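Cobalamin biosynthesis protein CobN (Mycobacterium tuberculosis, PDB 7C6O) probably serves as the catalytic large subunit of cobaltochelatase, the ATP-dependent ligase that inserts cobalt into the corrin ring during cobalamin (vitamin B12) biosynthesis. Local coordinates at residues P364-V369 with M402-R408; M663-L667 with H684-W688; D956-R960 with Y1034-L1038; Q1024-A1028 with G1080-T1084; G875-R879 with R931-D935. All blocks are in the same frame, centred on the assembly; numbering follows the deposited sequence. Where two conformers were deposited one is given.

Interaction 1: residues P364-V369 with M402-R408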
# COMPACT_ATOMS: atom_id res chain seq x y z
N PRO A 364 1.73 -10.06 -30.74
CA PRO A 364 1.95 -8.61 -30.63
C PRO A 364 1.33 -7.80 -31.76
O PRO A 364 0.81 -6.71 -31.51
CB PRO A 364 3.48 -8.50 -30.63
CG PRO A 364 3.93 -9.76 -29.99
CD PRO A 364 2.96 -10.82 -30.46
N ALA A 365 1.36 -8.32 -32.99
CA ALA A 365 0.84 -7.57 -34.13
C ALA A 365 -0.67 -7.34 -34.05
O ALA A 365 -1.18 -6.41 -34.68
CB ALA A 365 1.18 -8.28 -35.44
N ASP A 366 -1.39 -8.17 -33.29
CA ASP A 366 -2.84 -8.06 -33.16
C ASP A 366 -3.28 -7.51 -31.81
O ASP A 366 -4.48 -7.36 -31.58
CB ASP A 366 -3.49 -9.42 -33.38
CG ASP A 366 -3.08 -10.06 -34.70
OD1 ASP A 366 -3.10 -9.35 -35.73
OD2 ASP A 366 -2.73 -11.25 -34.69
N LYS A 367 -2.35 -7.20 -30.91
CA LYS A 367 -2.69 -6.86 -29.54
C LYS A 367 -2.98 -5.37 -29.42
O LYS A 367 -2.17 -4.53 -29.84
CB LYS A 367 -1.55 -7.26 -28.60
CG LYS A 367 -1.88 -7.13 -27.13
CD LYS A 367 -0.96 -8.00 -26.28
CE LYS A 367 -1.24 -9.47 -26.52
NZ LYS A 367 -0.23 -10.35 -25.87
N ARG A 368 -4.14 -5.04 -28.86
CA ARG A 368 -4.55 -3.66 -28.64
C ARG A 368 -4.27 -3.28 -27.19
O ARG A 368 -4.68 -3.99 -26.26
CB ARG A 368 -6.03 -3.47 -28.98
CG ARG A 368 -6.34 -3.67 -30.46
CD ARG A 368 -7.82 -3.48 -30.76
NE ARG A 368 -8.66 -4.39 -29.99
CZ ARG A 368 -9.06 -5.59 -30.41
NH1 ARG A 368 -8.71 -6.03 -31.62
NH2 ARG A 368 -9.82 -6.34 -29.63
N VAL A 369 -3.55 -2.18 -26.99
CA VAL A 369 -3.11 -1.75 -25.67
C VAL A 369 -3.52 -0.30 -25.45
O VAL A 369 -3.34 0.54 -26.33
CB VAL A 369 -1.59 -1.91 -25.50
CG1 VAL A 369 -1.16 -1.50 -24.10
CG2 VAL A 369 -1.16 -3.34 -25.81
N MET A 402 7.92 -1.99 -27.62
CA MET A 402 6.74 -2.67 -28.16
C MET A 402 6.81 -2.77 -29.68
O MET A 402 6.50 -3.82 -30.25
CB MET A 402 5.47 -1.93 -27.73
CG MET A 402 5.13 -2.10 -26.26
SD MET A 402 3.74 -1.08 -25.74
CE MET A 402 2.39 -1.85 -26.62
N ARG A 403 7.22 -1.69 -30.35
CA ARG A 403 7.39 -1.74 -31.80
C ARG A 403 8.39 -2.81 -32.19
O ARG A 403 8.17 -3.56 -33.15
CB ARG A 403 7.83 -0.37 -32.33
CG ARG A 403 8.06 -0.35 -33.84
CD ARG A 403 8.81 0.90 -34.27
N GLN A 404 9.50 -2.91 -31.45
CA GLN A 404 10.51 -3.91 -31.76
C GLN A 404 9.98 -5.32 -31.55
O GLN A 404 10.36 -6.25 -32.27
CB GLN A 404 11.76 -3.68 -30.90
CG GLN A 404 13.06 -3.86 -31.66
CD GLN A 404 13.93 -4.96 -31.08
OE1 GLN A 404 14.33 -4.90 -29.92
NE2 GLN A 404 14.22 -5.97 -31.89
N ARG A 405 9.09 -5.51 -30.57
CA ARG A 405 8.49 -6.81 -30.30
C ARG A 405 7.41 -7.18 -31.32
O ARG A 405 6.99 -8.34 -31.37
CB ARG A 405 7.90 -6.82 -28.89
CG ARG A 405 7.45 -8.18 -28.37
CD ARG A 405 8.53 -9.24 -28.54
NE ARG A 405 9.78 -8.85 -27.89
CZ ARG A 405 10.03 -9.02 -26.60
NH1 ARG A 405 9.11 -9.57 -25.81
NH2 ARG A 405 11.20 -8.65 -26.09
N GLY A 406 6.97 -6.23 -32.15
CA GLY A 406 5.98 -6.49 -33.16
C GLY A 406 4.63 -5.83 -32.96
O GLY A 406 3.71 -6.09 -33.74
N TYR A 407 4.48 -4.99 -31.94
CA TYR A 407 3.24 -4.25 -31.76
C TYR A 407 3.10 -3.18 -32.85
O TYR A 407 4.08 -2.65 -33.36
CB TYR A 407 3.20 -3.57 -30.39
CG TYR A 407 3.00 -4.52 -29.23
CD1 TYR A 407 4.07 -5.21 -28.67
CD2 TYR A 407 1.74 -4.71 -28.68
CE1 TYR A 407 3.89 -6.07 -27.60
CE2 TYR A 407 1.55 -5.57 -27.61
CZ TYR A 407 2.62 -6.24 -27.08
OH TYR A 407 2.43 -7.10 -26.02
N ARG A 408 1.85 -2.87 -33.19
CA ARG A 408 1.56 -1.81 -34.15
C ARG A 408 1.36 -0.51 -33.38
O ARG A 408 0.27 -0.22 -32.89
CB ARG A 408 0.34 -2.17 -34.99
CG ARG A 408 0.55 -3.40 -35.85
CD ARG A 408 -0.37 -3.40 -37.06
NE ARG A 408 0.16 -4.22 -38.14
CZ ARG A 408 -0.23 -5.47 -38.40
NH1 ARG A 408 -1.17 -6.03 -37.67
NH2 ARG A 408 0.32 -6.13 -39.41
O HOH W 1 -0.38 -4.41 -31.92
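The ring of Tyr407 receives Pro364 on one face: Pro364 CB sits 4.0 Å from the centroid of the Tyr407 ring and 19° off its normal, a CH-pi contact displaced toward the rim. Over the opposite face comes Met402 CE, a methyl that also meets Val369 CG2 tip to tip at 3.9 Å. Lys367 slants across the same ring, its CB and CD both near CE2 and its CD 3.5 Å from Tyr407 OH. With CG placed anti to its own carbonyl carbon (chi1 -72°), Tyr407 turns its ring back between the proline and the methionine, although its CB sets out in another direction. The residue follows a Schellman motif that ends helix 391-405: Gly406 adopts a positive phi of 112°, and Tyr407 N bonds back to Met402 O at 2.9 Å. The carbonyl of Gly406 lies against Ala365, whose CA is 3.3 Å from Gly406 O in a CA-H...O contact. Water 1 joins the backbones, donating to Pro364 O (2.6 Å) and to Lys367 O while accepting from Arg408 N. At the margin, Ala365 CB lies over one face of the Arg408 guanidinium, and Asp366 OD1 stands near its plane, 4.3 Å from Arg408 NH1 and beyond salt-bridge range. Farther out, Lys367 NZ donates to Leu815 O and Leu359 O, and Arg405 pairs with Glu809. Helix 807-815 packs on Val369, Met402 and Tyr407 where the loop 364-369 enters strand 369-373.

Interaction 2: residues M663-L667 with H684-W688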
# COMPACT_ATOMS: atom_id res chain seq x y z
N MET A 663 20.63 32.98 6.63
CA MET A 663 20.78 31.70 7.31
C MET A 663 20.36 31.76 8.77
O MET A 663 20.17 30.70 9.38
CB MET A 663 22.22 31.21 7.21
CG MET A 663 22.65 30.89 5.80
SD MET A 663 24.43 30.64 5.72
CE MET A 663 24.65 30.33 3.97
N ASP A 664 20.20 32.95 9.34
CA ASP A 664 19.63 33.06 10.68
C ASP A 664 18.21 32.53 10.72
O ASP A 664 17.73 32.14 11.79
CB ASP A 664 19.68 34.51 11.17
CG ASP A 664 19.08 35.49 10.18
OD1 ASP A 664 19.11 35.21 8.96
OD2 ASP A 664 18.58 36.54 10.63
N HIS A 665 17.52 32.49 9.58
CA HIS A 665 16.22 31.83 9.51
C HIS A 665 16.38 30.31 9.60
O HIS A 665 15.70 29.65 10.40
CB HIS A 665 15.50 32.23 8.22
CG HIS A 665 14.13 31.63 8.09
ND1 HIS A 665 13.76 30.85 7.01
CD2 HIS A 665 13.05 31.68 8.90
CE1 HIS A 665 12.51 30.46 7.16
NE2 HIS A 665 12.05 30.95 8.30
N ASP A 666 17.29 29.75 8.80
CA ASP A 666 17.57 28.31 8.87
C ASP A 666 17.97 27.90 10.28
O ASP A 666 17.57 26.84 10.77
CB ASP A 666 18.69 27.94 7.90
CG ASP A 666 18.41 28.40 6.49
OD1 ASP A 666 18.26 29.62 6.27
OD2 ASP A 666 18.37 27.53 5.59
N LEU A 667 18.77 28.73 10.94
CA LEU A 667 19.38 28.40 12.22
C LEU A 667 18.54 28.81 13.42
O LEU A 667 18.94 28.54 14.56
CB LEU A 667 20.77 29.04 12.31
CG LEU A 667 21.76 28.56 11.24
CD1 LEU A 667 22.96 29.48 11.17
CD2 LEU A 667 22.19 27.13 11.51
N HIS A 684 26.48 24.34 16.39
CA HIS A 684 25.18 24.06 15.80
C HIS A 684 25.21 24.31 14.29
O HIS A 684 24.62 23.54 13.52
CB HIS A 684 24.12 24.93 16.48
CG HIS A 684 22.81 24.98 15.76
ND1 HIS A 684 22.05 23.86 15.50
CD2 HIS A 684 22.11 26.03 15.25
CE1 HIS A 684 20.95 24.21 14.86
NE2 HIS A 684 20.96 25.52 14.70
N VAL A 685 25.90 25.36 13.85
CA VAL A 685 26.04 25.63 12.42
C VAL A 685 26.81 24.49 11.75
O VAL A 685 26.47 24.06 10.64
CB VAL A 685 26.74 26.98 12.20
CG1 VAL A 685 26.93 27.25 10.71
CG2 VAL A 685 25.94 28.10 12.85
N ASP A 686 27.85 23.99 12.42
CA ASP A 686 28.62 22.85 11.91
C ASP A 686 27.72 21.66 11.61
O ASP A 686 27.80 21.06 10.54
CB ASP A 686 29.69 22.45 12.93
CG ASP A 686 31.06 22.98 12.58
OD1 ASP A 686 31.36 23.12 11.38
OD2 ASP A 686 31.85 23.24 13.52
N GLY A 687 26.87 21.29 12.57
CA GLY A 687 25.98 20.16 12.36
C GLY A 687 24.96 20.42 11.27
O GLY A 687 24.66 19.53 10.47
N TRP A 688 24.42 21.64 11.22
CA TRP A 688 23.44 21.98 10.19
C TRP A 688 24.07 21.93 8.81
O TRP A 688 23.52 21.32 7.88
CB TRP A 688 22.86 23.36 10.47
CG TRP A 688 22.12 23.95 9.30
CD1 TRP A 688 20.88 23.58 8.84
CD2 TRP A 688 22.56 25.01 8.44
NE1 TRP A 688 20.54 24.35 7.75
CE2 TRP A 688 21.55 25.23 7.48
CE3 TRP A 688 23.72 25.80 8.39
CZ2 TRP A 688 21.66 26.20 6.49
CZ3 TRP A 688 23.83 26.76 7.40
CH2 TRP A 688 22.80 26.96 6.47
O HOH W 2 18.29 24.90 5.97
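Trp688 reaches from helix 675-694 toward Leu667, and its indole can be read atom by atom outward from the backbone. Trp688 CB already lies 4.0 Å from Leu667 CD2, and the same methyl then sits over one face of the ring system, 3.7 Å from Trp688 CE3 and displaced toward the rim. On the pyrrole side, Trp688 NE1 donates in the ring plane to water 2, which in turn donates to Asp666 OD2 at 2.7 Å, so the indole N-H is satisfied through solvent. Farther along, Trp688 CZ2 meets the Asp666 side chain, with OD2 at 3.7 Å; the carboxylate is tilted 64° from the indole plane. The tip, CH2, touches Met663 CG at 4.0 Å, while Met663 SD stands at the edge of the six-membered ring, 5.2 Å from its centroid. With CG anti to the backbone N (chi1 165°), Trp688 is swung across to these three residues. Beside it, Leu667 CD1 meets Val685 CG2 at 3.7 Å, and Leu667 O comes near the plane of the more exposed His684 imidazole. Asp666 OD2 has a stronger partner in Arg1120 of helix 1111-1123, and Leu629 of helix 624-642 packs against both Met663 and Val685. The arrangement is a largely buried packing of a weakly bonded helical turn, about 663-666, on helix 675-694, with a Met-aromatic contact at the tryptophan edge.

Interaction 3: residues D956-R960 with Y1034-L1038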
# COMPACT_ATOMS: atom_id res chain seq x y z
N ASP A 956 -6.57 1.57 19.11
CA ASP A 956 -7.75 1.89 19.91
C ASP A 956 -7.74 1.13 21.23
O ASP A 956 -8.07 1.70 22.28
CB ASP A 956 -9.02 1.57 19.12
CG ASP A 956 -10.28 2.00 19.84
OD1 ASP A 956 -10.34 3.17 20.30
OD2 ASP A 956 -11.23 1.19 19.95
N ASP A 957 -7.34 -0.14 21.21
CA ASP A 957 -7.22 -0.91 22.45
C ASP A 957 -6.23 -0.27 23.41
O ASP A 957 -6.44 -0.26 24.62
CB ASP A 957 -6.80 -2.35 22.14
CG ASP A 957 -7.91 -3.18 21.54
OD1 ASP A 957 -9.08 -2.73 21.56
OD2 ASP A 957 -7.62 -4.29 21.05
N ALA A 958 -5.13 0.28 22.88
CA ALA A 958 -4.10 0.85 23.74
C ALA A 958 -4.59 2.12 24.43
O ALA A 958 -4.33 2.33 25.61
CB ALA A 958 -2.83 1.14 22.94
N VAL A 959 -5.31 2.97 23.69
CA VAL A 959 -5.86 4.20 24.27
C VAL A 959 -6.83 3.86 25.40
O VAL A 959 -6.75 4.41 26.50
CB VAL A 959 -6.54 5.05 23.19
CG1 VAL A 959 -7.28 6.22 23.83
CG2 VAL A 959 -5.51 5.55 22.19
N ARG A 960 -7.77 2.95 25.12
CA ARG A 960 -8.74 2.57 26.15
C ARG A 960 -8.06 1.86 27.31
O ARG A 960 -8.48 2.01 28.46
CB ARG A 960 -9.83 1.69 25.53
CG ARG A 960 -10.81 2.46 24.67
CD ARG A 960 -11.88 1.56 24.07
NE ARG A 960 -11.38 0.80 22.94
CZ ARG A 960 -11.07 -0.50 22.98
NH1 ARG A 960 -11.23 -1.18 24.11
NH2 ARG A 960 -10.62 -1.10 21.90
N TYR A 1034 -12.51 5.94 14.03
CA TYR A 1034 -12.26 4.53 13.79
C TYR A 1034 -11.84 3.85 15.09
O TYR A 1034 -11.26 4.47 15.98
CB TYR A 1034 -11.19 4.33 12.71
CG TYR A 1034 -11.74 4.64 11.33
CD1 TYR A 1034 -12.35 3.65 10.57
CD2 TYR A 1034 -11.67 5.93 10.81
CE1 TYR A 1034 -12.87 3.93 9.32
CE2 TYR A 1034 -12.19 6.22 9.56
CZ TYR A 1034 -12.78 5.22 8.82
OH TYR A 1034 -13.30 5.50 7.57
N GLY A 1035 -12.15 2.56 15.18
CA GLY A 1035 -11.97 1.78 16.39
C GLY A 1035 -13.19 0.94 16.68
O GLY A 1035 -14.16 0.91 15.92
N ARG A 1036 -13.14 0.25 17.81
CA ARG A 1036 -14.23 -0.64 18.20
C ARG A 1036 -15.52 0.14 18.40
O ARG A 1036 -15.55 1.12 19.15
CB ARG A 1036 -13.87 -1.41 19.47
CG ARG A 1036 -12.70 -2.38 19.32
CD ARG A 1036 -12.61 -3.31 20.52
NE ARG A 1036 -11.33 -4.00 20.62
CZ ARG A 1036 -11.08 -5.20 20.10
NH1 ARG A 1036 -12.03 -5.85 19.44
NH2 ARG A 1036 -9.88 -5.75 20.24
N ASP A 1037 -16.58 -0.30 17.73
CA ASP A 1037 -17.90 0.33 17.76
C ASP A 1037 -17.87 1.75 17.20
O ASP A 1037 -18.80 2.53 17.44
CB ASP A 1037 -18.50 0.34 19.17
CG ASP A 1037 -18.67 -1.06 19.73
OD1 ASP A 1037 -19.03 -1.97 18.96
OD2 ASP A 1037 -18.44 -1.24 20.95
N LEU A 1038 -16.83 2.10 16.45
CA LEU A 1038 -16.76 3.38 15.75
C LEU A 1038 -16.91 3.19 14.25
O LEU A 1038 -17.88 3.67 13.66
CB LEU A 1038 -15.44 4.09 16.09
CG LEU A 1038 -15.27 4.45 17.57
CD1 LEU A 1038 -13.90 5.06 17.83
CD2 LEU A 1038 -16.38 5.40 18.01
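Asp956 OD2 accepts from both sides of its carboxylate plane. From one face comes the backbone Arg1036 N, at 3.0 Å and with an N-H...O angle of 155°; from the opposite face comes Arg960 NH2, at 3.1 Å from Asp956 OD2. Arg960 NE adds a weak bond to the same oxygen from one helical turn along; the bend at chi3 turns its guanidinium toward Asp956. The other oxygen, Asp956 OD1, forms a salt bridge with Arg989, which also donates to Arg1036 O and so clasps the loop from a second direction. Next in sequence, Asp957 is gripped side-on by Arg1036: NE reaches Asp957 OD1 at 2.7 Å and NH2 reaches Asp957 OD2 at 2.8 Å. Both oxygens use their syn lone pairs, and the carboxylate and guanidinium planes are only 8° apart, the geometry of a two-pronged, side-on salt bridge. Arg1036 gets there with an extended chain from CG to NE. The Arg960 guanidinium stands almost perpendicular to that of Arg1036, at 81°, the two arginines gathering round the acidic pair. Gly1035, with positive phi and no side chain on the side facing Asp956, has its CA 3.7 Å from Asp956 OD2. The contact thus fastens helix 949-963 to the loop between the antiparallel strands 1032-1034 and 1041-1042. Such interleaving of aspartates with arginines probably offsets the charges, favours ionised carboxylates and, through the directional bonds, holds the loop in one orientation.

Interaction 4: residues Q1024-A1028 with G1080-T1084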
# COMPACT_ATOMS: atom_id res chain seq x y z
N GLN A 1024 -12.67 23.38 7.55
CA GLN A 1024 -13.93 22.78 7.12
C GLN A 1024 -13.70 21.66 6.11
O GLN A 1024 -14.33 20.60 6.19
CB GLN A 1024 -14.86 23.84 6.54
CG GLN A 1024 -16.19 23.28 6.06
CD GLN A 1024 -17.14 24.34 5.54
OE1 GLN A 1024 -16.83 25.53 5.54
NE2 GLN A 1024 -18.32 23.91 5.10
N VAL A 1025 -12.80 21.88 5.15
CA VAL A 1025 -12.50 20.84 4.17
C VAL A 1025 -11.79 19.67 4.85
O VAL A 1025 -12.17 18.51 4.66
CB VAL A 1025 -11.67 21.41 3.01
CG1 VAL A 1025 -11.14 20.28 2.13
CG2 VAL A 1025 -12.52 22.37 2.18
N TYR A 1026 -10.76 19.96 5.65
CA TYR A 1026 -10.06 18.91 6.38
C TYR A 1026 -11.03 18.08 7.21
O TYR A 1026 -10.95 16.84 7.23
CB TYR A 1026 -8.98 19.53 7.27
CG TYR A 1026 -8.17 18.54 8.07
CD1 TYR A 1026 -8.60 18.11 9.33
CD2 TYR A 1026 -6.96 18.05 7.59
CE1 TYR A 1026 -7.85 17.21 10.07
CE2 TYR A 1026 -6.21 17.16 8.33
CZ TYR A 1026 -6.66 16.74 9.57
OH TYR A 1026 -5.92 15.85 10.31
N THR A 1027 -11.97 18.74 7.89
CA THR A 1027 -12.92 18.03 8.74
C THR A 1027 -13.97 17.28 7.92
O THR A 1027 -14.44 16.22 8.35
CB THR A 1027 -13.59 19.02 9.70
OG1 THR A 1027 -12.57 19.75 10.41
CG2 THR A 1027 -14.46 18.29 10.71
N ALA A 1028 -14.33 17.81 6.75
CA ALA A 1028 -15.30 17.12 5.91
C ALA A 1028 -14.73 15.82 5.35
O ALA A 1028 -15.49 14.88 5.08
CB ALA A 1028 -15.74 18.02 4.76
N GLY A 1080 -2.47 20.26 7.14
CA GLY A 1080 -3.89 20.28 7.43
C GLY A 1080 -4.19 20.16 8.91
O GLY A 1080 -5.09 20.83 9.43
N MET A 1081 -3.45 19.30 9.61
CA MET A 1081 -3.63 19.20 11.06
C MET A 1081 -3.26 20.51 11.74
O MET A 1081 -3.99 20.98 12.62
CB MET A 1081 -2.80 18.05 11.62
CG MET A 1081 -2.87 17.92 13.13
SD MET A 1081 -2.02 16.45 13.76
CE MET A 1081 -3.17 15.16 13.30
N VAL A 1082 -2.14 21.12 11.34
CA VAL A 1082 -1.73 22.39 11.92
C VAL A 1082 -2.81 23.44 11.73
O VAL A 1082 -3.19 24.16 12.67
CB VAL A 1082 -0.39 22.85 11.32
CG1 VAL A 1082 -0.05 24.26 11.79
CG2 VAL A 1082 0.73 21.88 11.68
N ALA A 1083 -3.34 23.55 10.51
CA ALA A 1083 -4.32 24.59 10.21
C ALA A 1083 -5.63 24.36 10.97
O ALA A 1083 -6.27 25.31 11.42
CB ALA A 1083 -4.58 24.66 8.71
N THR A 1084 -6.03 23.09 11.10
CA THR A 1084 -7.29 22.80 11.78
C THR A 1084 -7.20 23.11 13.27
O THR A 1084 -8.13 23.69 13.85
CB THR A 1084 -7.67 21.33 11.55
OG1 THR A 1084 -7.81 21.10 10.15
CG2 THR A 1084 -8.98 20.99 12.25
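Tyr1026 lays its ring against the backbone of Gly1080 and Met1081. Gly1080 O stands 3.8 Å above one face of the Tyr1026 ring, displaced toward the rim, while Tyr1026 CE2 comes within 3.7 Å of both Gly1080 C and Met1081 N. An extended first torsion, with CG opposite the backbone N (chi1 -179°), carries the ring from one helix to the other. Thr1084 crosses the tyrosine at about a right angle, its OG1 3.2 Å from Tyr1026 CD1. That hydroxyl is held in place by donating to Gly1080 O at 2.8 Å, and Thr1084 N bonds to the same carbonyl from the opposite face of its plane. Tyr1026 slants across Met1081, Tyr1026 OH 4.0 Å from Met1081 CB, and the same hydroxyl is hydrogen-bonded to that of Tyr1051 in helix 1044-1051; Arg939 of strand 935-940 adds a cation-pi contact to the ring. Close approach is possible because Gly1080 presents bare backbone where the ring settles. The axes of the two helical segments pass 9.7 Å apart at a crossing angle of -118°. Helix 1072-1089 is the connection between the parallel neighbours 1056-1061 and 1094-1099, and the seam is therefore that of a beta-alpha-beta crossover helix packed beside helix 1019-1030, with an aromatic ring seated on a glycine.

Interaction 5: residues G875-R879 with R931-D935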
# COMPACT_ATOMS: atom_id res chain seq x y z
N GLY A 875 9.88 23.65 28.43
CA GLY A 875 10.03 23.36 29.85
C GLY A 875 8.93 22.52 30.45
O GLY A 875 8.75 22.54 31.67
N ARG A 876 8.18 21.79 29.62
CA ARG A 876 7.10 20.96 30.11
C ARG A 876 6.76 19.93 29.04
O ARG A 876 7.11 20.09 27.87
CB ARG A 876 5.86 21.79 30.46
CG ARG A 876 5.42 22.74 29.36
CD ARG A 876 3.91 22.87 29.32
NE ARG A 876 3.36 23.29 30.61
CZ ARG A 876 2.07 23.20 30.93
NH1 ARG A 876 1.20 22.70 30.07
NH2 ARG A 876 1.66 23.61 32.13
N TRP A 877 6.08 18.87 29.46
CA TRP A 877 5.65 17.85 28.52
C TRP A 877 4.50 18.36 27.67
O TRP A 877 3.67 19.14 28.14
CB TRP A 877 5.21 16.58 29.25
CG TRP A 877 6.23 16.01 30.18
CD1 TRP A 877 6.21 16.07 31.54
CD2 TRP A 877 7.41 15.28 29.82
NE1 TRP A 877 7.31 15.42 32.06
CE2 TRP A 877 8.06 14.93 31.02
CE3 TRP A 877 7.98 14.90 28.61
CZ2 TRP A 877 9.25 14.22 31.04
CZ3 TRP A 877 9.16 14.19 28.63
CH2 TRP A 877 9.79 13.85 29.84
N PRO A 878 4.41 17.94 26.40
CA PRO A 878 3.21 18.24 25.62
C PRO A 878 2.04 17.42 26.13
O PRO A 878 2.17 16.23 26.44
CB PRO A 878 3.61 17.83 24.20
CG PRO A 878 4.60 16.74 24.40
CD PRO A 878 5.37 17.10 25.66
N ARG A 879 0.88 18.07 26.25
CA ARG A 879 -0.30 17.37 26.75
C ARG A 879 -0.80 16.33 25.75
O ARG A 879 -1.31 15.28 26.16
CB ARG A 879 -1.41 18.38 27.06
CG ARG A 879 -1.87 19.18 25.86
CD ARG A 879 -2.82 20.31 26.23
NE ARG A 879 -3.05 21.20 25.10
CZ ARG A 879 -2.23 22.18 24.75
NH1 ARG A 879 -1.12 22.40 25.43
NH2 ARG A 879 -2.51 22.95 23.70
N ARG A 931 7.87 9.23 33.03
CA ARG A 931 7.25 10.43 32.48
C ARG A 931 5.76 10.16 32.35
O ARG A 931 5.33 9.00 32.41
CB ARG A 931 7.87 10.79 31.13
CG ARG A 931 7.75 9.69 30.10
CD ARG A 931 7.46 10.26 28.73
NE ARG A 931 7.52 9.23 27.70
CZ ARG A 931 6.46 8.59 27.20
NH1 ARG A 931 5.25 8.88 27.64
NH2 ARG A 931 6.63 7.68 26.26
N PRO A 932 4.95 11.20 32.17
CA PRO A 932 3.51 10.97 32.01
C PRO A 932 3.20 10.25 30.71
O PRO A 932 3.93 10.36 29.72
CB PRO A 932 2.92 12.39 32.00
CG PRO A 932 3.96 13.26 32.60
CD PRO A 932 5.27 12.64 32.24
N ARG A 933 2.11 9.49 30.73
CA ARG A 933 1.53 9.01 29.49
C ARG A 933 1.04 10.21 28.68
O ARG A 933 0.25 11.02 29.18
CB ARG A 933 0.37 8.05 29.77
CG ARG A 933 0.75 6.86 30.64
CD ARG A 933 -0.35 5.82 30.66
NE ARG A 933 -0.14 4.83 31.72
CZ ARG A 933 0.67 3.78 31.62
NH1 ARG A 933 1.34 3.57 30.50
NH2 ARG A 933 0.80 2.95 32.64
N ILE A 934 1.53 10.34 27.46
CA ILE A 934 1.18 11.46 26.60
C ILE A 934 -0.03 11.07 25.76
O ILE A 934 -0.06 9.98 25.18
CB ILE A 934 2.37 11.86 25.70
CG1 ILE A 934 3.64 12.06 26.54
CG2 ILE A 934 2.04 13.11 24.90
CD1 ILE A 934 3.57 13.21 27.53
N ASP A 935 -1.02 11.95 25.70
CA ASP A 935 -2.19 11.71 24.87
C ASP A 935 -1.79 11.77 23.39
O ASP A 935 -0.88 12.50 23.00
CB ASP A 935 -3.28 12.73 25.17
CG ASP A 935 -4.68 12.19 24.90
OD1 ASP A 935 -4.81 11.06 24.39
OD2 ASP A 935 -5.66 12.90 25.22
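Trp877 offers one face of its indole to two consecutive residues of the other loop. Pro932 CD lies 3.6 Å from the centroid of the five-membered ring of Trp877, 19° off its normal, and Arg931 CB lies 4.0 Å from the centroid of its six-membered ring, giving a pair of CH-pi contacts on the same side. Next to them, Ile934 CD1 meets Trp877 CB at 4.1 Å, and Ile934 CG2 lies beside the Pro878 ring and 3.5 Å from the carbonyl Pro878 O. The guanidinium of Arg931 turns away from the indole. It donates through NH1 to Pro932 O at 2.9 Å and bonds further to the carbonyls of Ala903 and Leu904, which probably steadies the proline that covers the ring. At the polar end, Asp935 N forms a weak hydrogen bond of 3.4 Å to Arg879 O, just where the loops enter the parallel strands 880-885 and 935-940. The carboxylate of Asp935 is held elsewhere, by His977 and Arg994. The contact thus probably rests mainly on dispersion and CH-pi attraction, while its one weak backbone bond leads into the regular pairing of the sheet.

In the fold
Along the chain the contacts come in the order 1, 2 and 5, after which interactions 3 and 4 alternate their segments. Interactions 3, 4 and 5 lie round one mixed eight-stranded sheet, their centres 21 to 24 Å apart: interaction 5 sits where two parallel central strands begin, interaction 3 at an edge hairpin, and interaction 4 between flanking helices. Interaction 2 belongs to a helical region, its centre 28 Å from that of interaction 5. Interaction 1 lies by another sheet, the one containing strand 369-373, with centres 48 to 63 Å from all the others. The five thus fall into three regions of one large chain, with interactions 3, 4 and 5 sharing one.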